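Local coordinates for protein mucin-like protocadherin (Homo sapiens, PDB 6OAE) that probably joins adjacent microvilli of epithelial cells through calcium-dependent heterophilic adhesion, the two N-terminal cadherin repeats being the part modelled here, at residues L25-V30 and G51-L56; E106-E111 and V200-P205; V15-N20 and V90-D95. All coordinates share one frame; numbering follows the deposited sequence. Where two conformers were deposited one is given.

Interaction 1 (L25-V30 and G51-L56)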
loop_
_atom_site.group_PDB
_atom_site.type_symbol
_atom_site.label_atom_id
_atom_site.label_comp_id
_atom_site.label_asym_id
_atom_site.label_seq_id
_atom_site.Cartn_x
_atom_site.Cartn_y
_atom_site.Cartn_z
ATOM N N LEU A 25 -0.058 24.295 11.432
ATOM C CA LEU A 25 -1.376 23.596 11.443
ATOM C C LEU A 25 -2.388 24.491 12.122
ATOM O O LEU A 25 -3.541 24.557 11.662
ATOM C CB LEU A 25 -1.296 22.281 12.229
ATOM C CG LEU A 25 -0.397 21.207 11.651
ATOM C CD1 LEU A 25 -0.307 20.023 12.614
ATOM C CD2 LEU A 25 -0.895 20.775 10.278
ATOM N N VAL A 26 -1.993 25.143 13.204
ATOM C CA VAL A 26 -2.980 25.908 14.002
ATOM C C VAL A 26 -2.280 26.887 14.942
ATOM O O VAL A 26 -1.194 26.582 15.449
ATOM C CB VAL A 26 -3.918 24.929 14.743
ATOM C CG1 VAL A 26 -3.247 24.238 15.918
ATOM C CG2 VAL A 26 -5.204 25.603 15.176
ATOM N N ASP A 27 -2.930 28.020 15.152
ATOM C CA ASP A 27 -2.579 29.016 16.192
ATOM C C ASP A 27 -3.142 28.505 17.526
ATOM O O ASP A 27 -4.304 28.052 17.573
ATOM C CB ASP A 27 -3.068 30.402 15.782
ATOM C CG ASP A 27 -2.331 30.996 14.581
ATOM O OD1 ASP A 27 -1.575 30.263 13.891
ATOM O OD2 ASP A 27 -2.508 32.187 14.338
ATOM N N ILE A 28 -2.335 28.528 18.566
ATOM C CA ILE A 28 -2.767 28.153 19.933
ATOM C C ILE A 28 -3.050 29.468 20.647
ATOM O O ILE A 28 -2.123 30.301 20.742
ATOM C CB ILE A 28 -1.716 27.300 20.648
ATOM C CG1 ILE A 28 -1.320 26.075 19.808
ATOM C CG2 ILE A 28 -2.198 26.900 22.051
ATOM C CD1 ILE A 28 -0.010 25.452 20.216
ATOM N N HIS A 29 -4.287 29.658 21.082
ATOM C CA HIS A 29 -4.687 30.824 21.914
ATOM C C HIS A 29 -4.225 30.529 23.338
ATOM O O HIS A 29 -4.726 29.533 23.928
ATOM C CB HIS A 29 -6.188 31.129 21.837
ATOM C CG HIS A 29 -6.612 32.125 22.868
ATOM N ND1 HIS A 29 -6.227 33.453 22.814
ATOM C CD2 HIS A 29 -7.352 31.988 23.992
ATOM C CE1 HIS A 29 -6.726 34.093 23.854
ATOM N NE2 HIS A 29 -7.421 33.214 24.592
ATOM N N VAL A 30 -3.288 31.332 23.844
ATOM C CA VAL A 30 -2.656 31.142 25.172
ATOM C C VAL A 30 -3.015 32.359 26.015
ATOM O O VAL A 30 -2.748 33.478 25.588
ATOM C CB VAL A 30 -1.136 30.938 25.038
ATOM C CG1 VAL A 30 -0.477 30.740 26.393
ATOM C CG2 VAL A 30 -0.809 29.762 24.111
ATOM N N GLY A 51 6.242 30.206 18.629
ATOM C CA GLY A 51 5.374 31.386 18.587
ATOM C C GLY A 51 3.917 31.013 18.767
ATOM O O GLY A 51 3.089 31.610 18.089
ATOM N N ASN A 52 3.619 30.051 19.642
ATOM C CA ASN A 52 2.226 29.635 19.975
ATOM C C ASN A 52 1.524 29.102 18.718
ATOM O O ASN A 52 0.294 29.302 18.572
ATOM C CB ASN A 52 1.470 30.779 20.674
ATOM C CG ASN A 52 2.008 31.032 22.065
ATOM O OD1 ASN A 52 2.743 30.211 22.616
ATOM N ND2 ASN A 52 1.640 32.160 22.640
ATOM N N GLN A 53 2.281 28.440 17.834
ATOM C CA GLN A 53 1.720 27.746 16.646
ATOM C C GLN A 53 2.220 26.313 16.681
ATOM O O GLN A 53 3.378 26.104 17.107
ATOM C CB GLN A 53 2.133 28.446 15.351
ATOM C CG GLN A 53 1.616 29.877 15.228
ATOM C CD GLN A 53 2.026 30.520 13.924
ATOM O OE1 GLN A 53 3.192 30.583 13.590
ATOM N NE2 GLN A 53 1.067 31.010 13.174
ATOM N N LEU A 54 1.380 25.367 16.255
ATOM C CA LEU A 54 1.731 23.945 16.154
ATOM C C LEU A 54 2.158 23.671 14.716
ATOM O O LEU A 54 1.411 24.025 13.780
ATOM C CB LEU A 54 0.553 23.060 16.535
ATOM C CG LEU A 54 0.815 21.558 16.478
ATOM C CD1 LEU A 54 1.861 21.144 17.488
ATOM C CD2 LEU A 54 -0.479 20.785 16.674
ATOM N N PHE A 55 3.311 23.062 14.574
ATOM C CA PHE A 55 3.890 22.665 13.274
ATOM C C PHE A 55 4.126 21.159 13.244
ATOM O O PHE A 55 4.361 20.569 14.322
ATOM C CB PHE A 55 5.231 23.365 13.067
ATOM C CG PHE A 55 5.190 24.857 12.921
ATOM C CD1 PHE A 55 5.305 25.688 14.032
ATOM C CD2 PHE A 55 5.104 25.439 11.661
ATOM C CE1 PHE A 55 5.289 27.066 13.886
ATOM C CE2 PHE A 55 5.081 26.822 11.521
ATOM C CZ PHE A 55 5.189 27.631 12.630
ATOM N N LEU A 56 4.065 20.590 12.037
ATOM C CA LEU A 56 4.605 19.257 11.674
ATOM C C LEU A 56 6.055 19.464 11.262
ATOM O O LEU A 56 6.255 20.333 10.412
ATOM C CB LEU A 56 3.837 18.686 10.473
ATOM C CG LEU A 56 2.721 17.696 10.733
ATOM C CD1 LEU A 56 2.092 17.278 9.416
ATOM C CD2 LEU A 56 3.232 16.478 11.488
#

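Interaction 2 (E106-E111 and V200-P205)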
loop_
_atom_site.group_PDB
_atom_site.type_symbol
_atom_site.label_atom_id
_atom_site.label_comp_id
_atom_site.label_asym_id
_atom_site.label_seq_id
_atom_site.Cartn_x
_atom_site.Cartn_y
_atom_site.Cartn_z
ATOM N N GLU A 106 9.627 -21.596 -13.666
ATOM C CA GLU A 106 9.166 -22.776 -14.443
ATOM C C GLU A 106 8.305 -23.685 -13.551
ATOM O O GLU A 106 8.627 -23.828 -12.367
ATOM C CB GLU A 106 10.385 -23.491 -15.032
ATOM C CG GLU A 106 11.348 -22.526 -15.707
ATOM C CD GLU A 106 12.188 -23.109 -16.827
ATOM O OE1 GLU A 106 12.207 -24.354 -16.962
ATOM O OE2 GLU A 106 12.819 -22.316 -17.566
ATOM N N ILE A 107 7.247 -24.261 -14.128
ATOM C CA ILE A 107 6.376 -25.267 -13.461
ATOM C C ILE A 107 6.268 -26.461 -14.414
ATOM O O ILE A 107 5.955 -26.235 -15.592
ATOM C CB ILE A 107 4.979 -24.708 -13.117
ATOM C CG1 ILE A 107 5.027 -23.577 -12.074
ATOM C CG2 ILE A 107 4.064 -25.850 -12.659
ATOM C CD1 ILE A 107 5.522 -22.236 -12.586
ATOM N N ARG A 108 6.487 -27.671 -13.916
ATOM C CA ARG A 108 6.288 -28.905 -14.707
ATOM C C ARG A 108 4.863 -29.409 -14.452
ATOM O O ARG A 108 4.415 -29.427 -13.280
ATOM C CB ARG A 108 7.453 -29.859 -14.434
ATOM C CG ARG A 108 8.695 -29.376 -15.168
ATOM C CD ARG A 108 9.996 -29.914 -14.685
ATOM N NE ARG A 108 10.235 -29.646 -13.289
ATOM C CZ ARG A 108 10.552 -28.465 -12.753
ATOM N NH1 ARG A 108 10.671 -27.368 -13.495
ATOM N NH2 ARG A 108 10.756 -28.394 -11.448
ATOM N N VAL A 109 4.166 -29.790 -15.518
ATOM C CA VAL A 109 2.743 -30.225 -15.461
ATOM C C VAL A 109 2.630 -31.541 -16.214
ATOM O O VAL A 109 3.048 -31.595 -17.395
ATOM C CB VAL A 109 1.793 -29.179 -16.068
ATOM C CG1 VAL A 109 0.370 -29.381 -15.568
ATOM C CG2 VAL A 109 2.242 -27.758 -15.799
ATOM N N GLU A 110 2.073 -32.562 -15.578
ATOM C CA GLU A 110 1.894 -33.879 -16.241
ATOM C C GLU A 110 0.915 -33.718 -17.400
ATOM O O GLU A 110 -0.085 -33.001 -17.259
ATOM C CB GLU A 110 1.461 -34.930 -15.239
ATOM C CG GLU A 110 2.593 -35.353 -14.347
ATOM C CD GLU A 110 2.196 -36.479 -13.416
ATOM O OE1 GLU A 110 1.679 -37.504 -13.925
ATOM O OE2 GLU A 110 2.381 -36.323 -12.200
ATOM N N GLU A 111 1.212 -34.360 -18.525
ATOM C CA GLU A 111 0.355 -34.317 -19.734
ATOM C C GLU A 111 -1.090 -34.734 -19.403
ATOM O O GLU A 111 -2.007 -34.207 -20.047
ATOM C CB GLU A 111 0.948 -35.231 -20.802
ATOM C CG GLU A 111 0.202 -35.190 -22.107
ATOM C CD GLU A 111 0.730 -36.219 -23.080
ATOM O OE1 GLU A 111 1.225 -35.827 -24.113
ATOM O OE2 GLU A 111 0.641 -37.421 -22.759
ATOM N N VAL A 200 6.850 -20.219 -17.140
ATOM C CA VAL A 200 7.177 -21.279 -18.127
ATOM C C VAL A 200 6.461 -22.544 -17.657
ATOM O O VAL A 200 6.778 -23.027 -16.546
ATOM C CB VAL A 200 8.693 -21.457 -18.247
ATOM C CG1 VAL A 200 9.033 -22.603 -19.167
ATOM C CG2 VAL A 200 9.368 -20.171 -18.714
ATOM N N LEU A 201 5.533 -23.048 -18.464
ATOM C CA LEU A 201 4.805 -24.312 -18.216
ATOM C C LEU A 201 5.452 -25.374 -19.110
ATOM O O LEU A 201 5.389 -25.200 -20.374
ATOM C CB LEU A 201 3.326 -24.117 -18.546
ATOM C CG LEU A 201 2.479 -23.381 -17.496
ATOM C CD1 LEU A 201 2.251 -24.244 -16.288
ATOM C CD2 LEU A 201 3.093 -22.066 -17.064
ATOM N N ASN A 202 6.063 -26.380 -18.492
ATOM C CA ASN A 202 6.761 -27.488 -19.190
ATOM C C ASN A 202 5.941 -28.768 -19.007
ATOM O O ASN A 202 5.793 -29.216 -17.845
ATOM C CB ASN A 202 8.193 -27.644 -18.689
ATOM C CG ASN A 202 8.981 -28.617 -19.533
ATOM O OD1 ASN A 202 8.839 -28.632 -20.755
ATOM N ND2 ASN A 202 9.814 -29.425 -18.891
ATOM N N VAL A 203 5.422 -29.315 -20.104
ATOM C CA VAL A 203 4.570 -30.527 -20.086
ATOM C C VAL A 203 5.519 -31.710 -19.948
ATOM O O VAL A 203 6.471 -31.771 -20.713
ATOM C CB VAL A 203 3.689 -30.643 -21.343
ATOM C CG1 VAL A 203 2.831 -31.896 -21.324
ATOM C CG2 VAL A 203 2.817 -29.421 -21.525
ATOM N N VAL A 204 5.271 -32.594 -18.992
ATOM C CA VAL A 204 6.085 -33.825 -18.834
ATOM C C VAL A 204 5.246 -34.945 -19.434
ATOM O O VAL A 204 4.029 -34.979 -19.278
ATOM C CB VAL A 204 6.549 -34.064 -17.385
ATOM C CG1 VAL A 204 7.379 -32.886 -16.891
ATOM C CG2 VAL A 204 5.422 -34.341 -16.428
ATOM N N PRO A 205 5.857 -35.861 -20.188
ATOM C CA PRO A 205 5.094 -36.943 -20.819
ATOM C C PRO A 205 4.633 -38.042 -19.852
ATOM O O PRO A 205 5.150 -38.120 -18.757
ATOM C CB PRO A 205 6.079 -37.523 -21.854
ATOM C CG PRO A 205 7.455 -37.071 -21.443
ATOM C CD PRO A 205 7.296 -35.908 -20.489
#

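Interaction 3 (V15-N20 and V90-D95). With CA (calcium ion), chain C; CA (calcium ion), chain D; CA (calcium ion), chain E.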
loop_
_atom_site.group_PDB
_atom_site.type_symbol
_atom_site.label_atom_id
_atom_site.label_comp_id
_atom_site.label_asym_id
_atom_site.label_seq_id
_atom_site.Cartn_x
_atom_site.Cartn_y
_atom_site.Cartn_z
ATOM N N VAL A 15 -3.869 15.015 6.446
ATOM C CA VAL A 15 -2.639 15.312 5.660
ATOM C C VAL A 15 -2.350 14.081 4.804
ATOM O O VAL A 15 -2.218 13.016 5.360
ATOM C CB VAL A 15 -1.446 15.686 6.562
ATOM C CG1 VAL A 15 -0.198 15.984 5.745
ATOM C CG2 VAL A 15 -1.772 16.874 7.474
ATOM N N GLU A 16 -2.258 14.249 3.491
ATOM C CA GLU A 16 -1.859 13.146 2.586
ATOM C C GLU A 16 -0.413 12.791 2.894
ATOM O O GLU A 16 0.403 13.711 3.057
ATOM C CB GLU A 16 -1.968 13.523 1.115
ATOM C CG GLU A 16 -3.373 13.868 0.706
ATOM C CD GLU A 16 -3.676 13.637 -0.763
ATOM O OE1 GLU A 16 -2.726 13.596 -1.592
ATOM O OE2 GLU A 16 -4.856 13.493 -1.065
ATOM N N GLU A 17 -0.108 11.503 2.975
ATOM C CA GLU A 17 1.286 11.069 3.221
ATOM C C GLU A 17 2.161 11.643 2.114
ATOM O O GLU A 17 1.633 11.916 1.009
ATOM C CB GLU A 17 1.401 9.561 3.315
ATOM C CG GLU A 17 0.948 8.823 2.076
ATOM C CD GLU A 17 1.407 7.381 2.057
ATOM O OE1 GLU A 17 0.746 6.572 1.390
ATOM O OE2 GLU A 17 2.418 7.084 2.701
ATOM N N ASN A 18 3.442 11.862 2.423
ATOM C CA ASN A 18 4.468 12.411 1.502
ATOM C C ASN A 18 4.241 13.911 1.259
ATOM O O ASN A 18 4.952 14.451 0.434
ATOM C CB ASN A 18 4.553 11.605 0.199
ATOM C CG ASN A 18 4.737 10.132 0.487
ATOM O OD1 ASN A 18 5.398 9.771 1.462
ATOM N ND2 ASN A 18 4.151 9.277 -0.339
ATOM N N THR A 19 3.311 14.559 1.954
ATOM C CA THR A 19 3.138 16.025 1.896
ATOM C C THR A 19 4.045 16.686 2.930
ATOM O O THR A 19 3.998 16.281 4.103
ATOM C CB THR A 19 1.681 16.447 2.101
ATOM O OG1 THR A 19 0.938 15.659 1.168
ATOM C CG2 THR A 19 1.478 17.927 1.872
ATOM N N ASN A 20 4.828 17.668 2.481
ATOM C CA ASN A 20 5.671 18.534 3.345
ATOM C C ASN A 20 4.771 19.678 3.805
ATOM O O ASN A 20 4.431 20.527 2.976
ATOM C CB ASN A 20 6.921 18.972 2.580
ATOM C CG ASN A 20 7.758 20.026 3.264
ATOM O OD1 ASN A 20 7.318 20.663 4.233
ATOM N ND2 ASN A 20 8.957 20.247 2.748
ATOM N N VAL A 90 -3.360 10.767 8.824
ATOM C CA VAL A 90 -2.550 10.644 7.586
ATOM C C VAL A 90 -3.352 9.829 6.567
ATOM O O VAL A 90 -3.824 8.738 6.922
ATOM C CB VAL A 90 -1.185 10.002 7.865
ATOM C CG1 VAL A 90 -0.364 9.911 6.588
ATOM C CG2 VAL A 90 -0.428 10.753 8.950
ATOM N N LEU A 91 -3.468 10.331 5.342
ATOM C CA LEU A 91 -4.262 9.699 4.267
ATOM C C LEU A 91 -3.319 8.890 3.384
ATOM O O LEU A 91 -2.241 9.403 2.992
ATOM C CB LEU A 91 -4.992 10.750 3.432
ATOM C CG LEU A 91 -5.934 11.677 4.193
ATOM C CD1 LEU A 91 -6.633 12.624 3.228
ATOM C CD2 LEU A 91 -6.943 10.896 5.026
ATOM N N ASP A 92 -3.731 7.672 3.073
ATOM C CA ASP A 92 -2.941 6.756 2.222
ATOM C C ASP A 92 -2.919 7.292 0.790
ATOM O O ASP A 92 -3.973 7.794 0.279
ATOM C CB ASP A 92 -3.476 5.324 2.280
ATOM C CG ASP A 92 -2.645 4.379 1.431
ATOM O OD1 ASP A 92 -1.369 4.521 1.437
ATOM O OD2 ASP A 92 -3.265 3.538 0.729
ATOM N N VAL A 93 -1.752 7.201 0.176
ATOM C CA VAL A 93 -1.480 7.494 -1.253
ATOM C C VAL A 93 -0.987 6.178 -1.872
ATOM O O VAL A 93 -0.344 5.367 -1.147
ATOM C CB VAL A 93 -0.456 8.640 -1.371
ATOM C CG1 VAL A 93 0.157 8.754 -2.768
ATOM C CG2 VAL A 93 -1.069 9.975 -0.937
ATOM N N ASN A 94 -1.283 5.953 -3.146
ATOM C CA ASN A 94 -0.730 4.800 -3.900
ATOM C C ASN A 94 0.729 5.141 -4.214
ATOM O O ASN A 94 1.003 5.652 -5.322
ATOM C CB ASN A 94 -1.594 4.478 -5.134
ATOM C CG ASN A 94 -1.056 3.294 -5.907
ATOM O OD1 ASN A 94 -0.167 2.609 -5.416
ATOM N ND2 ASN A 94 -1.578 3.057 -7.106
ATOM N N ASP A 95 1.641 4.904 -3.266
ATOM C CA ASP A 95 3.062 5.328 -3.366
ATOM C C ASP A 95 4.014 4.115 -3.406
ATOM O O ASP A 95 5.249 4.341 -3.410
ATOM C CB ASP A 95 3.426 6.316 -2.242
ATOM C CG ASP A 95 3.328 5.803 -0.818
ATOM O OD1 ASP A 95 2.565 4.852 -0.575
ATOM O OD2 ASP A 95 4.026 6.385 0.083
HETATM CA CA CA C . 0.721 4.334 0.687
HETATM CA CA CA D . 4.219 5.653 2.167
HETATM CA CA CA E . 0.418 0.439 -4.681
HETATM O O HOH W 1 5.970 7.299 2.319
#

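Interaction 1 (L25-V30 and G51-L56)
In the first cadherin repeat, edge strand 26-27 pairs antiparallel with 53-56, the central strand of a three-stranded sheet: Val26 with Leu54, Asp27 with Gln53. Val26 and Leu54 form the hydrogen-bonded pair: Leu54 N donates to Val26 O at 3.0 Å. Leu25 N reaches Leu54 O on one flank, and Ile28 N reaches Asn52 O at 2.7 Å on the other. Between these rungs, Asp27 and Gln53 make the non-hydrogen-bonded pair, with side chains side by side and pointing the same way. Gln53 NE2 gives a nearly straight bond to Asp27 OD1 at 2.8 Å. It meets the oxygen from above the carboxylate plane, while OD1 lies close to the amide plane of Gln53; the two flat groups are turned 57° apart. A leucine in place of Gln53 would probably leave Asp27 OD1 without this amide donor and the carboxylate freer to turn.

The sheet's other face, carrying Val26 and Leu54, is apolar. Leu54 turns its CG away from the backbone N (chi1 -179°), which brings CD2 to 4.1 Å from Leu25 CD1. Val26 CG1 comes up to Leu54 CB at 4.0 Å, and Ile28 CD1 lies near the same CB. Phe47 and Ile49 of strand 47-50, with Ala70 of strand 67-76, add to the cover over Leu54. Near the loop end, Val30 CG2 meets the amide of Asn52, 3.7 Å from Asn52 CG, the two side chains crossing at about a right angle. Ile28 likewise touches Leu72 of strand 67-76, so this apolar face packs onto the facing sheet, as in the two-sheet sandwich of a cadherin repeat.

Interaction 2 (E106-E111 and V200-P205)
Glu106 begins the parallel pairing with Val200: its CA makes a CA-H...O contact with Val200 O at 3.2 Å, and in one of its two conformers the side chain runs alongside that of Val200, pointing the same way. Ile107 N then donates to Val200 O at 2.8 Å, and Ile107 O accepts from Asn202 N, the two bonds by which one residue grips the residues flanking its partner, Leu201. At Arg108 the backbone CA makes a CA-H...O contact with Asn202 O, while CB rests 3.9 Å from Val204 CG1; the chain bends at chi3 (-57°) and carries its guanidinium away from the other strand.

Val109 repeats the bonding of Ile107, with Val109 N to Asn202 O and Val204 N to Val109 O. Its side chain lies on the face shared with Ile107, Leu201 and Val203, where Val109 CG2 comes to 3.5 Å from Leu201 CD1. Leu167 and Val119 also touch Val109 on this inner face. Glu110 returns to the outer side and lays CG against Val204 CG2 at 3.7 Å. Finally, Glu111 N bonds Val204 O at 3.0 Å, its CB nears Val203 CG1, and its OE1 turns to the backbone N of Phe169. This pairing of strands 104-110 and 194-204 is the parallel first-to-last strand match of the cadherin fold's Greek-key beta sandwich.

Interaction 3 (V15-N20 and V90-D95)
Glu17 and Asp95 hold two calcium ions between them, each carboxylate giving one oxygen to each ion. Glu17 OE1 and Asp95 OD1 bind the ion of chain C, joined by Asp92 OD1 at 2.2 Å and the backbone Val93 O; Glu17 OE2 and Asp95 OD2 bind the ion of chain D. A chi1 of 59°, CG between backbone N and carbonyl carbon, carries the extended Glu17 to the ions. The two side chains approach from opposite directions with their carboxylate planes 64° apart. Glu63 and Asp131 complete the first site, Asp61 and Glu63 the second. Asn94, between these ligands, turns OD1 to the third calcium, chain E, at 2.4 Å.

The second shell fixes the carboxylates. Val93 N donates to the anti lone pair of Glu17 OE1 at 2.8 Å, and Asn18 ND2 meets Asp95 OD2 at 2.9 Å from above the carboxylate plane. Asn18 OD1 accepts from the water bound to the chain D ion. Behind them, Glu17 N bonds Leu91 O and Leu91 N bonds Val15 O, a parallel strand pairing; a type II turn from Glu16 to Thr19 follows, with Thr19 N and OG1 both donating to Glu16 O.

With so many anionic oxygens crowded together, Glu17 OE1 only 2.9 Å from Asp92 OD1, the linker would probably repel itself without calcium, consistent with calcium-dependent adhesion.

Overall arrangement
The three contacts lie along the long axis of a two-repeat cadherin fragment. Interactions 1 and 2 stand on opposite sides of the chain's centre, their own centres about 66 Å apart, one in each repeat. Interaction 3 sits nearer the middle, its centre about 22 Å from that of interaction 1 and about 45 Å from that of interaction 2. It shares parallel strand pairing with interaction 2, but in interaction 3 strand 79-91 runs on through the calcium ligands toward strand 104-110, while strand 12-16 ends in the turn that carries Glu17. Strand 12-16 leads to strand 26-27 of interaction 1, and the side chain of Leu56 is about 14 Å from a bound calcium.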